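PDB 2F6K: metal-dependent hydrolase from Lactobacillus plantarum, which probably acts as a metal-dependent amidohydrolase-family decarboxylase, related to the enzymes that remove carbon dioxide from aminocarboxymuconate semialdehyde in tryptophan degradation. Local coordinates for residues 15-23 with 57-68. Sequence-based numbering, arbitrary orientation.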
ATOM      1  N   TYR A  15      16.190 -12.167  20.167  1.00 30.77           N
ATOM      2  CA  TYR A  15      15.048 -11.438  19.628  1.00 31.43           C
ATOM      3  C   TYR A  15      15.329  -9.933  19.689  1.00 34.23           C
ATOM      4  O   TYR A  15      15.039  -9.199  18.742  1.00 34.97           O
ATOM      5  CB  TYR A  15      13.793 -11.769  20.438  1.00 28.53           C
ATOM      6  CG  TYR A  15      12.564 -10.984  20.043  1.00 24.58           C
ATOM      7  CD1 TYR A  15      11.942 -11.194  18.813  1.00 24.09           C
ATOM      8  CD2 TYR A  15      12.014 -10.041  20.905  1.00 24.17           C
ATOM      9  CE1 TYR A  15      10.800 -10.484  18.453  1.00 23.80           C
ATOM     10  CE2 TYR A  15      10.873  -9.328  20.559  1.00 25.41           C
ATOM     11  CZ  TYR A  15      10.267  -9.554  19.333  1.00 27.30           C
ATOM     12  OH  TYR A  15       9.112  -8.871  19.001  1.00 28.41           O
ATOM     13  N   VAL A  16      15.891  -9.484  20.810  1.00 35.77           N
ATOM     14  CA  VAL A  16      16.231  -8.078  20.999  1.00 37.19           C
ATOM     15  C   VAL A  16      17.274  -7.648  19.966  1.00 39.49           C
ATOM     16  O   VAL A  16      17.174  -6.568  19.382  1.00 40.99           O
ATOM     17  CB  VAL A  16      16.799  -7.829  22.423  1.00 37.66           C
ATOM     18  CG1 VAL A  16      17.369  -6.426  22.533  1.00 33.39           C
ATOM     19  CG2 VAL A  16      15.701  -8.020  23.460  1.00 33.93           C
ATOM     20  N   GLU A  17      18.275  -8.496  19.737  1.00 40.25           N
ATOM     21  CA  GLU A  17      19.315  -8.171  18.765  1.00 41.44           C
ATOM     22  C   GLU A  17      18.733  -8.144  17.360  1.00 40.66           C
ATOM     23  O   GLU A  17      19.173  -7.370  16.512  1.00 40.90           O
ATOM     24  CB  GLU A  17      20.461  -9.181  18.836  1.00 42.12           C
ATOM     25  CG  GLU A  17      20.958  -9.412  20.253  1.00 54.43           C
ATOM     26  CD  GLU A  17      22.304 -10.116  20.314  1.00 59.21           C
ATOM     27  OE1 GLU A  17      22.562 -11.010  19.475  1.00 65.27           O
ATOM     28  OE2 GLU A  17      23.101  -9.781  21.220  1.00 59.71           O
ATOM     29  N   ALA A  18      17.738  -8.989  17.114  1.00 37.57           N
ATOM     30  CA  ALA A  18      17.104  -9.029  15.805  1.00 35.86           C
ATOM     31  C   ALA A  18      16.306  -7.738  15.581  1.00 35.75           C
ATOM     32  O   ALA A  18      16.234  -7.225  14.461  1.00 34.01           O
ATOM     33  CB  ALA A  18      16.185 -10.253  15.697  1.00 34.49           C
ATOM     34  N   LEU A  19      15.707  -7.213  16.647  1.00 35.19           N
ATOM     35  CA  LEU A  19      14.933  -5.987  16.519  1.00 36.68           C
ATOM     36  C   LEU A  19      15.847  -4.818  16.189  1.00 39.47           C
ATOM     37  O   LEU A  19      15.535  -4.019  15.302  1.00 39.96           O
ATOM     38  CB  LEU A  19      14.141  -5.692  17.799  1.00 35.27           C
ATOM     39  CG  LEU A  19      12.939  -6.594  18.113  1.00 35.25           C
ATOM     40  CD1 LEU A  19      12.321  -6.196  19.443  1.00 27.36           C
ATOM     41  CD2 LEU A  19      11.916  -6.490  16.995  1.00 31.17           C
ATOM     42  N   LYS A  20      16.977  -4.708  16.882  1.00 39.85           N
ATOM     43  CA  LYS A  20      17.897  -3.609  16.604  1.00 44.57           C
ATOM     44  C   LYS A  20      18.458  -3.706  15.186  1.00 43.03           C
ATOM     45  O   LYS A  20      18.590  -2.708  14.477  1.00 42.77           O
ATOM     46  CB  LYS A  20      19.059  -3.602  17.603  1.00 46.91           C
ATOM     47  CG  LYS A  20      18.651  -3.289  19.025  1.00 55.88           C
ATOM     48  CD  LYS A  20      19.863  -3.241  19.960  1.00 62.33           C
ATOM     49  CE  LYS A  20      19.437  -3.090  21.427  1.00 63.99           C
ATOM     50  NZ  LYS A  20      18.549  -1.904  21.649  1.00 65.19           N
ATOM     51  N   ARG A  21      18.772  -4.922  14.776  1.00 43.69           N
ATOM     52  CA  ARG A  21      19.343  -5.161  13.465  1.00 43.16           C
ATOM     53  C   ARG A  21      18.395  -4.949  12.277  1.00 40.07           C
ATOM     54  O   ARG A  21      18.818  -4.446  11.239  1.00 38.16           O
ATOM     55  CB  ARG A  21      19.928  -6.583  13.436  1.00 46.92           C
ATOM     56  CG  ARG A  21      20.612  -6.978  12.135  1.00 57.03           C
ATOM     57  CD  ARG A  21      21.494  -8.232  12.281  1.00 65.65           C
ATOM     58  NE  ARG A  21      20.747  -9.492  12.312  1.00 73.16           N
ATOM     59  CZ  ARG A  21      20.259 -10.069  13.411  1.00 76.20           C
ATOM     60  NH1 ARG A  21      20.431  -9.508  14.600  1.00 79.34           N
ATOM     61  NH2 ARG A  21      19.604 -11.220  13.323  1.00 77.32           N
ATOM     62  N   HIS A  22      17.119  -5.295  12.428  1.00 37.58           N
ATOM     63  CA  HIS A  22      16.174  -5.178  11.311  1.00 38.56           C
ATOM     64  C   HIS A  22      15.138  -4.058  11.355  1.00 38.77           C
ATOM     65  O   HIS A  22      14.583  -3.683  10.323  1.00 38.64           O
ATOM     66  CB  HIS A  22      15.429  -6.509  11.110  1.00 37.62           C
ATOM     67  CG  HIS A  22      16.321  -7.662  10.771  1.00 42.30           C
ATOM     68  ND1 HIS A  22      17.138  -7.672   9.661  1.00 43.45           N
ATOM     69  CD2 HIS A  22      16.530  -8.843  11.402  1.00 42.67           C
ATOM     70  CE1 HIS A  22      17.813  -8.809   9.622  1.00 43.97           C
ATOM     71  NE2 HIS A  22      17.463  -9.537  10.669  1.00 43.87           N
ATOM     72  N   VAL A  23      14.854  -3.528  12.533  1.00 39.51           N
ATOM     73  CA  VAL A  23      13.858  -2.476  12.619  1.00 40.35           C
ATOM     74  C   VAL A  23      14.483  -1.135  12.970  1.00 41.13           C
ATOM     75  O   VAL A  23      15.103  -0.986  14.024  1.00 41.28           O
ATOM     76  CB  VAL A  23      12.784  -2.817  13.675  1.00 42.38           C
ATOM     77  CG1 VAL A  23      11.742  -1.716  13.734  1.00 40.90           C
ATOM     78  CG2 VAL A  23      12.130  -4.150  13.346  1.00 38.98           C
ATOM     79  N   SER A  57       5.860 -11.207  22.138  1.00 33.58           N
ATOM     80  CA  SER A  57       5.027 -10.123  21.607  1.00 35.71           C
ATOM     81  C   SER A  57       5.378  -9.816  20.149  1.00 36.45           C
ATOM     82  O   SER A  57       6.178 -10.518  19.532  1.00 38.59           O
ATOM     83  CB  SER A  57       5.224  -8.861  22.457  1.00 37.95           C
ATOM     84  OG  SER A  57       4.412  -7.789  22.002  1.00 39.60           O
ATOM     85  N   SER A  58       4.775  -8.772  19.594  1.00 35.53           N
ATOM     86  CA  SER A  58       5.073  -8.396  18.222  1.00 33.95           C
ATOM     87  C   SER A  58       6.144  -7.322  18.302  1.00 31.83           C
ATOM     88  O   SER A  58       6.327  -6.711  19.352  1.00 28.34           O
ATOM     89  CB  SER A  58       3.826  -7.845  17.523  1.00 37.15           C
ATOM     90  OG  SER A  58       3.429  -6.601  18.067  1.00 40.70           O
ATOM     91  N   PRO A  59       6.853  -7.059  17.192  1.00 31.89           N
ATOM     92  CA  PRO A  59       6.723  -7.675  15.862  1.00 31.11           C
ATOM     93  C   PRO A  59       7.083  -9.154  15.838  1.00 30.32           C
ATOM     94  O   PRO A  59       7.954  -9.595  16.582  1.00 28.27           O
ATOM     95  CB  PRO A  59       7.693  -6.860  14.997  1.00 30.29           C
ATOM     96  CG  PRO A  59       7.897  -5.582  15.771  1.00 35.92           C
ATOM     97  CD  PRO A  59       7.931  -6.058  17.193  1.00 30.19           C
ATOM     98  N   HIS A  60       6.411  -9.908  14.974  1.00 30.18           N
ATOM     99  CA  HIS A  60       6.671 -11.336  14.818  1.00 31.68           C
ATOM    100  C   HIS A  60       8.082 -11.438  14.236  1.00 34.34           C
ATOM    101  O   HIS A  60       8.569 -10.479  13.637  1.00 35.39           O
ATOM    102  CB  HIS A  60       5.657 -11.958  13.853  1.00 29.95           C
ATOM    103  CG  HIS A  60       5.788 -13.442  13.716  1.00 34.19           C
ATOM    104  ND1 HIS A  60       5.962 -14.065  12.498  1.00 34.96           N
ATOM    105  CD2 HIS A  60       5.795 -14.426  14.648  1.00 32.40           C
ATOM    106  CE1 HIS A  60       6.075 -15.370  12.686  1.00 33.42           C
ATOM    107  NE2 HIS A  60       5.979 -15.615  13.982  1.00 32.60           N
ATOM    108  N   VAL A  61       8.734 -12.586  14.392  1.00 34.26           N
ATOM    109  CA  VAL A  61      10.097 -12.740  13.901  1.00 34.30           C
ATOM    110  C   VAL A  61      10.256 -13.165  12.449  1.00 36.12           C
ATOM    111  O   VAL A  61      11.031 -14.066  12.139  1.00 38.89           O
ATOM    112  CB  VAL A  61      10.892 -13.711  14.782  1.00 33.27           C
ATOM    113  CG1 VAL A  61      11.212 -13.056  16.104  1.00 34.32           C
ATOM    114  CG2 VAL A  61      10.088 -14.985  15.003  1.00 33.31           C
ATOM    115  N   ASN A  62       9.524 -12.513  11.557  1.00 36.53           N
ATOM    116  CA  ASN A  62       9.624 -12.801  10.128  1.00 34.20           C
ATOM    117  C   ASN A  62      10.253 -11.572   9.483  1.00 34.60           C
ATOM    118  O   ASN A  62       9.561 -10.596   9.198  1.00 36.07           O
ATOM    119  CB  ASN A  62       8.234 -13.043   9.538  1.00 32.27           C
ATOM    120  CG  ASN A  62       8.241 -13.119   8.018  1.00 33.54           C
ATOM    121  OD1 ASN A  62       7.182 -13.203   7.396  1.00 33.93           O
ATOM    122  ND2 ASN A  62       9.431 -13.092   7.412  1.00 32.49           N
ATOM    123  N   PHE A  63      11.561 -11.616   9.255  1.00 35.02           N
ATOM    124  CA  PHE A  63      12.256 -10.483   8.652  1.00 35.78           C
ATOM    125  C   PHE A  63      12.684 -10.726   7.216  1.00 36.93           C
ATOM    126  O   PHE A  63      13.441  -9.938   6.658  1.00 38.11           O
ATOM    127  CB  PHE A  63      13.479 -10.106   9.492  1.00 33.44           C
ATOM    128  CG  PHE A  63      13.146  -9.774  10.917  1.00 32.94           C
ATOM    129  CD1 PHE A  63      12.357  -8.668  11.221  1.00 29.48           C
ATOM    130  CD2 PHE A  63      13.585 -10.594  11.955  1.00 32.69           C
ATOM    131  CE1 PHE A  63      12.004  -8.385  12.540  1.00 30.50           C
ATOM    132  CE2 PHE A  63      13.242 -10.323  13.276  1.00 30.60           C
ATOM    133  CZ  PHE A  63      12.448  -9.217  13.571  1.00 32.37           C
ATOM    134  N   GLY A  64      12.202 -11.812   6.615  1.00 37.72           N
ATOM    135  CA  GLY A  64      12.561 -12.101   5.238  1.00 35.82           C
ATOM    136  C   GLY A  64      13.614 -13.181   5.082  1.00 36.42           C
ATOM    137  O   GLY A  64      13.931 -13.594   3.963  1.00 40.20           O
ATOM    138  N   ASP A  65      14.165 -13.639   6.198  1.00 33.95           N
ATOM    139  CA  ASP A  65      15.181 -14.691   6.186  1.00 32.16           C
ATOM    140  C   ASP A  65      14.591 -15.926   6.892  1.00 31.65           C
ATOM    141  O   ASP A  65      14.404 -15.933   8.112  1.00 29.91           O
ATOM    142  CB  ASP A  65      16.438 -14.201   6.920  1.00 32.22           C
ATOM    143  CG  ASP A  65      17.590 -15.190   6.853  1.00 32.11           C
ATOM    144  OD1 ASP A  65      17.362 -16.412   6.989  1.00 33.90           O
ATOM    145  OD2 ASP A  65      18.738 -14.738   6.684  1.00 35.62           O
ATOM    146  N   LYS A  66      14.305 -16.967   6.118  1.00 31.49           N
ATOM    147  CA  LYS A  66      13.725 -18.195   6.657  1.00 31.14           C
ATOM    148  C   LYS A  66      14.544 -18.853   7.761  1.00 31.96           C
ATOM    149  O   LYS A  66      14.023 -19.133   8.844  1.00 33.31           O
ATOM    150  CB  LYS A  66      13.498 -19.212   5.545  1.00 30.06           C
ATOM    151  CG  LYS A  66      12.799 -20.463   6.028  1.00 35.73           C
ATOM    152  CD  LYS A  66      12.546 -21.431   4.892  1.00 36.64           C
ATOM    153  CE  LYS A  66      11.971 -22.733   5.419  1.00 36.64           C
ATOM    154  NZ  LYS A  66      12.039 -23.804   4.396  1.00 38.28           N
ATOM    155  N   ALA A  67      15.817 -19.117   7.494  1.00 31.27           N
ATOM    156  CA  ALA A  67      16.668 -19.748   8.504  1.00 32.24           C
ATOM    157  C   ALA A  67      16.674 -18.945   9.803  1.00 32.45           C
ATOM    158  O   ALA A  67      16.613 -19.515  10.898  1.00 32.85           O
ATOM    159  CB  ALA A  67      18.089 -19.896   7.981  1.00 25.58           C
ATOM    160  N   GLU A  68      16.755 -17.623   9.681  1.00 32.11           N
ATOM    161  CA  GLU A  68      16.768 -16.754  10.852  1.00 33.76           C
ATOM    162  C   GLU A  68      15.436 -16.825  11.611  1.00 34.06           C
ATOM    163  O   GLU A  68      15.414 -16.847  12.846  1.00 34.68           O
ATOM    164  CB  GLU A  68      17.049 -15.306  10.441  1.00 33.88           C
ATOM    165  CG  GLU A  68      17.091 -14.340  11.608  1.00 35.84           C
ATOM    166  CD  GLU A  68      17.098 -12.894  11.166  1.00 40.46           C
ATOM    167  OE1 GLU A  68      16.255 -12.527  10.322  1.00 44.69           O
ATOM    168  OE2 GLU A  68      17.937 -12.123  11.672  1.00 38.70           O
TER
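H22 lies against F63 in an offset stack, where the helix after the first strand of this amidohydrolase TIM barrel meets the loop that follows the second. The ring centroids are 4.7 Å apart and the planes are 27° from parallel. CD2 of H22 sits over one face of F63, and each CB lies over the other residue's ring, a reciprocal pair of CH-pi contacts. The opposite face of the imidazole carries CG of R21. A18 CB, L19 CD2 and V23 CG2 approach the F63 ring obliquely, and L72 of helix 66-86 also packs on F63.

H22 NE2 donates to OE2 of E68 at 2.8 Å, in the imidazole plane and on the syn side of the carboxylate, whose plane is nearly perpendicular to the ring. NH2 of R21 reaches the same OE2 at 2.5 Å in a salt bridge; its hydrogen bond is bent and weak. One oxygen takes two donors from neighbouring helix positions. The first turn of helix 66-86 is capped by OD1 of D65, which accepts from E68 N. Replacing H22 with alanine would keep CB over F63 but lose the imidazole, which would probably thin the cover on that face and leave E68, across this contact, with the weak bond from R21.

Y15 turns its ring edge to the loop at P59 and V61, its CG anti to the backbone N (chi1 175°). P59 follows a cis peptide bond, and the side chain of S57 is about 4 Å from the bound manganese. V61 CG1 meets the tyrosine edge at CD1, 3.4 Å away. L19 CG lies over a face of the same ring. At the far end, Y15 OH donates to P59 O at 2.8 Å, tilted 16° from the carbonyl plane.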